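Local coordinates for viral structural protein 4 (Bombyx mori cytoplasmic polyhedrosis virus, PDB 6TZ0) that binds GTP and probably acts as an NTPase-like partner of the viral RNA-dependent RNA polymerase during transcription inside the virus particle, at residues L349-E354 against T503-R508; Q376-L381 against T484-G489. All blocks are in the same frame, centred on the assembly; numbering follows the deposited sequence.

Contact 1: residues L349-E354 against T503-R508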
ATOM      1  N   LEU B 349      23.102  18.406   0.019  1.00 26.87           N
ATOM      2  CA  LEU B 349      22.047  19.240   0.581  1.00 26.87           C
ATOM      3  C   LEU B 349      21.554  20.190  -0.497  1.00 26.87           C
ATOM      4  O   LEU B 349      22.333  20.983  -1.028  1.00 26.87           O
ATOM      5  CB  LEU B 349      22.544  20.037   1.784  1.00 26.87           C
ATOM      6  CG  LEU B 349      21.489  20.878   2.497  1.00 26.87           C
ATOM      7  CD1 LEU B 349      20.482  19.972   3.162  1.00 26.87           C
ATOM      8  CD2 LEU B 349      22.111  21.825   3.493  1.00 26.87           C
ATOM      9  N   VAL B 350      20.265  20.118  -0.810  1.00 26.36           N
ATOM     10  CA  VAL B 350      19.644  21.040  -1.753  1.00 26.36           C
ATOM     11  C   VAL B 350      18.998  22.165  -0.962  1.00 26.36           C
ATOM     12  O   VAL B 350      18.176  21.917  -0.074  1.00 26.36           O
ATOM     13  CB  VAL B 350      18.619  20.330  -2.647  1.00 26.36           C
ATOM     14  CG1 VAL B 350      17.957  21.328  -3.575  1.00 26.36           C
ATOM     15  CG2 VAL B 350      19.295  19.254  -3.445  1.00 26.36           C
ATOM     16  N   VAL B 351      19.369  23.402  -1.280  1.00 25.24           N
ATOM     17  CA  VAL B 351      18.879  24.585  -0.583  1.00 25.24           C
ATOM     18  C   VAL B 351      18.155  25.462  -1.592  1.00 25.24           C
ATOM     19  O   VAL B 351      18.777  25.992  -2.518  1.00 25.24           O
ATOM     20  CB  VAL B 351      20.013  25.362   0.091  1.00 25.24           C
ATOM     21  CG1 VAL B 351      19.471  26.613   0.738  1.00 25.24           C
ATOM     22  CG2 VAL B 351      20.707  24.498   1.109  1.00 25.24           C
ATOM     23  N   TYR B 352      16.849  25.624  -1.415  1.00 26.04           N
ATOM     24  CA  TYR B 352      16.066  26.529  -2.239  1.00 26.04           C
ATOM     25  C   TYR B 352      15.922  27.879  -1.556  1.00 26.04           C
ATOM     26  O   TYR B 352      15.820  27.969  -0.332  1.00 26.04           O
ATOM     27  CB  TYR B 352      14.676  25.975  -2.524  1.00 26.04           C
ATOM     28  CG  TYR B 352      14.668  24.746  -3.379  1.00 26.04           C
ATOM     29  CD1 TYR B 352      14.955  24.825  -4.724  1.00 26.04           C
ATOM     30  CD2 TYR B 352      14.317  23.515  -2.851  1.00 26.04           C
ATOM     31  CE1 TYR B 352      14.943  23.713  -5.514  1.00 26.04           C
ATOM     32  CE2 TYR B 352      14.286  22.397  -3.639  1.00 26.04           C
ATOM     33  CZ  TYR B 352      14.604  22.504  -4.971  1.00 26.04           C
ATOM     34  OH  TYR B 352      14.580  21.398  -5.775  1.00 26.04           O
ATOM     35  N   ALA B 353      15.899  28.929  -2.367  1.00 26.65           N
ATOM     36  CA  ALA B 353      15.746  30.282  -1.860  1.00 26.65           C
ATOM     37  C   ALA B 353      15.184  31.153  -2.966  1.00 26.65           C
ATOM     38  O   ALA B 353      15.294  30.829  -4.150  1.00 26.65           O
ATOM     39  CB  ALA B 353      17.074  30.850  -1.361  1.00 26.65           C
ATOM     40  N   GLU B 354      14.578  32.265  -2.565  1.00 31.79           N
ATOM     41  CA  GLU B 354      14.132  33.238  -3.546  1.00 31.79           C
ATOM     42  C   GLU B 354      15.324  33.973  -4.138  1.00 31.79           C
ATOM     43  O   GLU B 354      16.348  34.183  -3.487  1.00 31.79           O
ATOM     44  CB  GLU B 354      13.154  34.239  -2.936  1.00 31.79           C
ATOM     45  CG  GLU B 354      11.775  33.681  -2.642  1.00 31.79           C
ATOM     46  CD  GLU B 354      10.820  34.737  -2.124  1.00 31.79           C
ATOM     47  OE1 GLU B 354      11.264  35.877  -1.891  1.00 31.79           O
ATOM     48  OE2 GLU B 354       9.625  34.433  -1.949  1.00 31.79           O
ATOM     49  N   THR B 503      17.489  15.309   1.935  1.00 28.67           N
ATOM     50  CA  THR B 503      17.369  16.519   2.736  1.00 28.67           C
ATOM     51  C   THR B 503      17.341  17.721   1.807  1.00 28.67           C
ATOM     52  O   THR B 503      18.378  18.113   1.266  1.00 28.67           O
ATOM     53  CB  THR B 503      18.526  16.642   3.723  1.00 28.67           C
ATOM     54  OG1 THR B 503      19.761  16.533   3.012  1.00 28.67           O
ATOM     55  CG2 THR B 503      18.463  15.577   4.794  1.00 28.67           C
ATOM     56  N   THR B 504      16.165  18.307   1.627  1.00 26.64           N
ATOM     57  CA  THR B 504      16.030  19.574   0.926  1.00 26.64           C
ATOM     58  C   THR B 504      15.269  20.559   1.799  1.00 26.64           C
ATOM     59  O   THR B 504      14.204  20.238   2.334  1.00 26.64           O
ATOM     60  CB  THR B 504      15.366  19.388  -0.452  1.00 26.64           C
ATOM     61  OG1 THR B 504      14.993  20.658  -0.998  1.00 26.64           O
ATOM     62  CG2 THR B 504      14.192  18.463  -0.407  1.00 26.64           C
ATOM     63  N   VAL B 505      15.852  21.740   1.976  1.00 24.13           N
ATOM     64  CA  VAL B 505      15.308  22.780   2.831  1.00 24.13           C
ATOM     65  C   VAL B 505      15.030  24.005   1.979  1.00 24.13           C
ATOM     66  O   VAL B 505      15.450  24.100   0.829  1.00 24.13           O
ATOM     67  CB  VAL B 505      16.251  23.138   3.992  1.00 24.13           C
ATOM     68  CG1 VAL B 505      16.470  21.945   4.875  1.00 24.13           C
ATOM     69  CG2 VAL B 505      17.568  23.655   3.461  1.00 24.13           C
ATOM     70  N   LEU B 506      14.320  24.958   2.570  1.00 24.53           N
ATOM     71  CA  LEU B 506      14.083  26.249   1.949  1.00 24.53           C
ATOM     72  C   LEU B 506      14.637  27.326   2.865  1.00 24.53           C
ATOM     73  O   LEU B 506      14.381  27.312   4.071  1.00 24.53           O
ATOM     74  CB  LEU B 506      12.595  26.462   1.671  1.00 24.53           C
ATOM     75  CG  LEU B 506      12.177  27.556   0.688  1.00 24.53           C
ATOM     76  CD1 LEU B 506      10.949  27.098  -0.047  1.00 24.53           C
ATOM     77  CD2 LEU B 506      11.874  28.855   1.377  1.00 24.53           C
ATOM     78  N   LEU B 507      15.381  28.257   2.285  1.00 25.90           N
ATOM     79  CA  LEU B 507      16.071  29.299   3.027  1.00 25.90           C
ATOM     80  C   LEU B 507      15.314  30.617   2.947  1.00 25.90           C
ATOM     81  O   LEU B 507      14.866  31.025   1.874  1.00 25.90           O
ATOM     82  CB  LEU B 507      17.493  29.453   2.480  1.00 25.90           C
ATOM     83  CG  LEU B 507      18.506  30.488   2.965  1.00 25.90           C
ATOM     84  CD1 LEU B 507      19.884  29.927   2.927  1.00 25.90           C
ATOM     85  CD2 LEU B 507      18.482  31.635   2.003  1.00 25.90           C
ATOM     86  N   ARG B 508      15.179  31.281   4.093  1.00 26.52           N
ATOM     87  CA  ARG B 508      14.679  32.645   4.166  1.00 26.52           C
ATOM     88  C   ARG B 508      15.722  33.512   4.848  1.00 26.52           C
ATOM     89  O   ARG B 508      16.389  33.065   5.781  1.00 26.52           O
ATOM     90  CB  ARG B 508      13.367  32.737   4.944  1.00 26.52           C
ATOM     91  CG  ARG B 508      12.216  31.935   4.397  1.00 26.52           C
ATOM     92  CD  ARG B 508      11.694  32.470   3.089  1.00 26.52           C
ATOM     93  NE  ARG B 508      10.539  31.705   2.634  1.00 26.52           N
ATOM     94  CZ  ARG B 508       9.280  32.062   2.841  1.00 26.52           C
ATOM     95  NH1 ARG B 508       9.017  33.195   3.464  1.00 26.52           N
ATOM     96  NH2 ARG B 508       8.289  31.302   2.404  1.00 26.52           N
TER
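Val-350 and Tyr-352 turn their backbone N-H and C=O groups toward Val-505 and its neighbours, pairing the two strands in parallel. Val-505 is gripped twice: its N donates to Val-350 O at 3.1 Å, and its O accepts from Tyr-352 N in a nearly straight bond (178° at the hydrogen). Leu-507 N then reaches Tyr-352 O at 2.7 Å, whereas the bond from Val-350 N to Thr-503 O is weak.

Side chains alternate between the two faces. On the face bearing Tyr-352, Thr-504 brings OG1 to 3.2 Å from Tyr-352 CE2, approaching the ring obliquely. The hydroxyl stands there because OG1 lies opposite the backbone N (chi1 168°). Val-350 CG1 covers one face of the same phenol ring near its rim, so the ring rests on its own strand and meets the hydroxyl of the next.

The other face is aliphatic. Val-351 splits its branches, CG2 lying 4.0 Å from Val-505 CG2 while CG1 meets Leu-507 CB at 3.9 Å. Ala-353 CB ends the row, 3.7 Å from Leu-507 CD2. Leu-363 and Lys-359 of helix 359-374 pack over this face, as does Val-331 of helix 326-340.

Beyond the strand end, Glu-354 OE1 is hydrogen-bonded to Thr-513 OG1. Ala-353 fits the first position of a Walker A pattern whose Lys-359 and Thr-360 are seen to bind GTP. The strand thus runs directly into the Walker A-type loop, and main-chain bonds with aliphatic contacts join it to 504-507, in agreement with the strand-loop-helix layout of a P-loop.

Contact 2: residues Q376-L381 against T484-G489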
ATOM      1  N   GLN B 376      36.401  17.299   5.998  1.00 34.55           N
ATOM      2  CA  GLN B 376      36.271  16.833   4.630  1.00 34.55           C
ATOM      3  C   GLN B 376      36.153  18.029   3.696  1.00 34.55           C
ATOM      4  O   GLN B 376      36.003  19.173   4.127  1.00 34.55           O
ATOM      5  CB  GLN B 376      35.056  15.915   4.479  1.00 34.55           C
ATOM      6  CG  GLN B 376      35.110  14.687   5.359  1.00 34.55           C
ATOM      7  CD  GLN B 376      33.942  13.753   5.134  1.00 34.55           C
ATOM      8  OE1 GLN B 376      33.112  13.981   4.264  1.00 34.55           O
ATOM      9  NE2 GLN B 376      33.858  12.708   5.940  1.00 34.55           N
ATOM     10  N   VAL B 377      36.228  17.752   2.405  1.00 33.57           N
ATOM     11  CA  VAL B 377      36.095  18.776   1.377  1.00 33.57           C
ATOM     12  C   VAL B 377      34.621  18.921   1.025  1.00 33.57           C
ATOM     13  O   VAL B 377      33.951  17.933   0.708  1.00 33.57           O
ATOM     14  CB  VAL B 377      36.927  18.413   0.136  1.00 33.57           C
ATOM     15  CG1 VAL B 377      36.688  19.406  -0.984  1.00 33.57           C
ATOM     16  CG2 VAL B 377      38.393  18.363   0.493  1.00 33.57           C
ATOM     17  N   VAL B 378      34.115  20.150   1.079  1.00 31.79           N
ATOM     18  CA  VAL B 378      32.721  20.447   0.768  1.00 31.79           C
ATOM     19  C   VAL B 378      32.681  21.241  -0.527  1.00 31.79           C
ATOM     20  O   VAL B 378      33.325  22.289  -0.639  1.00 31.79           O
ATOM     21  CB  VAL B 378      32.038  21.220   1.906  1.00 31.79           C
ATOM     22  CG1 VAL B 378      30.623  21.595   1.508  1.00 31.79           C
ATOM     23  CG2 VAL B 378      32.026  20.399   3.178  1.00 31.79           C
ATOM     24  N   GLY B 379      31.925  20.748  -1.501  1.00 32.48           N
ATOM     25  CA  GLY B 379      31.696  21.486  -2.724  1.00 32.48           C
ATOM     26  C   GLY B 379      30.431  22.325  -2.662  1.00 32.48           C
ATOM     27  O   GLY B 379      29.472  21.987  -1.978  1.00 32.48           O
ATOM     28  N   HIS B 380      30.437  23.433  -3.398  1.00 32.72           N
ATOM     29  CA  HIS B 380      29.315  24.367  -3.364  1.00 32.72           C
ATOM     30  C   HIS B 380      29.079  24.910  -4.769  1.00 32.72           C
ATOM     31  O   HIS B 380      29.818  25.781  -5.231  1.00 32.72           O
ATOM     32  CB  HIS B 380      29.570  25.487  -2.367  1.00 32.72           C
ATOM     33  CG  HIS B 380      28.489  26.517  -2.335  1.00 32.72           C
ATOM     34  ND1 HIS B 380      28.574  27.703  -3.030  1.00 32.72           N
ATOM     35  CD2 HIS B 380      27.275  26.516  -1.741  1.00 32.72           C
ATOM     36  CE1 HIS B 380      27.474  28.405  -2.833  1.00 32.72           C
ATOM     37  NE2 HIS B 380      26.666  27.704  -2.060  1.00 32.72           N
ATOM     38  N   LEU B 381      28.049  24.394  -5.432  1.00 33.37           N
ATOM     39  CA  LEU B 381      27.592  24.943  -6.699  1.00 33.37           C
ATOM     40  C   LEU B 381      26.595  26.061  -6.446  1.00 33.37           C
ATOM     41  O   LEU B 381      25.759  25.969  -5.545  1.00 33.37           O
ATOM     42  CB  LEU B 381      26.938  23.866  -7.562  1.00 33.37           C
ATOM     43  CG  LEU B 381      27.812  22.732  -8.084  1.00 33.37           C
ATOM     44  CD1 LEU B 381      26.959  21.721  -8.805  1.00 33.37           C
ATOM     45  CD2 LEU B 381      28.885  23.269  -9.002  1.00 33.37           C
ATOM     46  N   THR B 484      30.874  15.646  -0.407  1.00 32.21           N
ATOM     47  CA  THR B 484      29.740  16.386   0.124  1.00 32.21           C
ATOM     48  C   THR B 484      29.533  17.640  -0.712  1.00 32.21           C
ATOM     49  O   THR B 484      30.416  18.499  -0.775  1.00 32.21           O
ATOM     50  CB  THR B 484      29.959  16.744   1.592  1.00 32.21           C
ATOM     51  OG1 THR B 484      31.105  17.586   1.707  1.00 32.21           O
ATOM     52  CG2 THR B 484      30.202  15.492   2.408  1.00 32.21           C
ATOM     53  N   LEU B 485      28.371  17.740  -1.350  1.00 30.46           N
ATOM     54  CA  LEU B 485      28.002  18.892  -2.158  1.00 30.46           C
ATOM     55  C   LEU B 485      26.877  19.680  -1.506  1.00 30.46           C
ATOM     56  O   LEU B 485      26.040  19.131  -0.787  1.00 30.46           O
ATOM     57  CB  LEU B 485      27.547  18.482  -3.558  1.00 30.46           C
ATOM     58  CG  LEU B 485      28.552  17.968  -4.577  1.00 30.46           C
ATOM     59  CD1 LEU B 485      27.814  17.486  -5.806  1.00 30.46           C
ATOM     60  CD2 LEU B 485      29.531  19.063  -4.945  1.00 30.46           C
ATOM     61  N   ILE B 486      26.869  20.980  -1.778  1.00 30.14           N
ATOM     62  CA  ILE B 486      25.773  21.866  -1.417  1.00 30.14           C
ATOM     63  C   ILE B 486      25.334  22.551  -2.699  1.00 30.14           C
ATOM     64  O   ILE B 486      26.088  23.346  -3.273  1.00 30.14           O
ATOM     65  CB  ILE B 486      26.174  22.891  -0.353  1.00 30.14           C
ATOM     66  CG1 ILE B 486      26.480  22.185   0.963  1.00 30.14           C
ATOM     67  CG2 ILE B 486      25.070  23.904  -0.154  1.00 30.14           C
ATOM     68  CD1 ILE B 486      27.124  23.074   1.966  1.00 30.14           C
ATOM     69  N   VAL B 487      24.129  22.237  -3.157  1.00 29.64           N
ATOM     70  CA  VAL B 487      23.624  22.698  -4.441  1.00 29.64           C
ATOM     71  C   VAL B 487      22.439  23.616  -4.187  1.00 29.64           C
ATOM     72  O   VAL B 487      21.563  23.295  -3.377  1.00 29.64           O
ATOM     73  CB  VAL B 487      23.225  21.509  -5.335  1.00 29.64           C
ATOM     74  CG1 VAL B 487      22.693  21.988  -6.663  1.00 29.64           C
ATOM     75  CG2 VAL B 487      24.407  20.584  -5.536  1.00 29.64           C
ATOM     76  N   GLU B 488      22.419  24.760  -4.856  1.00 31.28           N
ATOM     77  CA  GLU B 488      21.329  25.713  -4.750  1.00 31.28           C
ATOM     78  C   GLU B 488      20.375  25.553  -5.928  1.00 31.28           C
ATOM     79  O   GLU B 488      20.763  25.145  -7.023  1.00 31.28           O
ATOM     80  CB  GLU B 488      21.877  27.134  -4.717  1.00 31.28           C
ATOM     81  CG  GLU B 488      22.829  27.411  -3.590  1.00 31.28           C
ATOM     82  CD  GLU B 488      23.406  28.804  -3.679  1.00 31.28           C
ATOM     83  OE1 GLU B 488      23.091  29.515  -4.653  1.00 31.28           O
ATOM     84  OE2 GLU B 488      24.189  29.183  -2.790  1.00 31.28           O
ATOM     85  N   GLY B 489      19.106  25.882  -5.691  1.00 27.82           N
ATOM     86  CA  GLY B 489      18.099  25.788  -6.724  1.00 27.82           C
ATOM     87  C   GLY B 489      17.168  26.983  -6.684  1.00 27.82           C
ATOM     88  O   GLY B 489      17.158  27.749  -5.724  1.00 27.82           O
TER
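His-380 and Glu-488 make one of two polar side-chain links between these parallel strands: NE2 donates to OE2 at 3.0 Å. The bond is bent (131° at the hydrogen), and the donor meets OE2 from above the carboxylate plane, with ring and carboxylate turned 75° apart. The glutamate spans the distance with a chain extended beyond CG. The second, Thr-484 OG1 to Val-377 O at 3.0 Å, lies at the other end; chi1 of 62° swings the hydroxyl to that carbonyl.

Backbone pairing centres on Gly-379, whose N donates to Thr-484 O and whose O accepts from Ile-486 N, each at 2.8 Å. Leu-381 N adds a weak bond to Ile-486 O.

Among apolar contacts, Val-378 CG1 meets Ile-486 CD1 at 3.8 Å, and Ile-486 CG2 lies equally far from His-380 CD2. On the reverse face Leu-485 CD2 reaches over Gly-379, 3.9 Å from its CA.

Helix 359-374 covers the His-380 face through Leu-363, and its Thr-360, a GTP-binding residue, touches Glu-488. Helix 468-476 packs against Leu-381 and Val-487 on the reverse face, while strand 347-353 pairs with the far edge of 484-489.

In the fold
Both contacts belong to one parallel five-stranded sheet, ordered 378-381, 484-489, 347-353, 504-507, 543-545. Their centres lie 13 Å apart, and strands 347-353 and 484-489 join them: Val-351 N to Val-487 O (3.0 Å) and Leu-349 O to Val-487 N (3.1 Å) are probable hydrogen bonds. Contact 1 is buried mid-sheet, its cross-strand side-chain contacts mainly apolar. Contact 2 includes the outermost strand 378-381 and is more open along 376-381, where Val-377 is exposed and Gln-376, Val-378 and His-380 partly so, while 484-489 is buried; it adds two side-chain hydrogen bonds. Helix 359-374 packs on both, its Lys-359 side chain about 4 Å from those of Leu-507 and Glu-488.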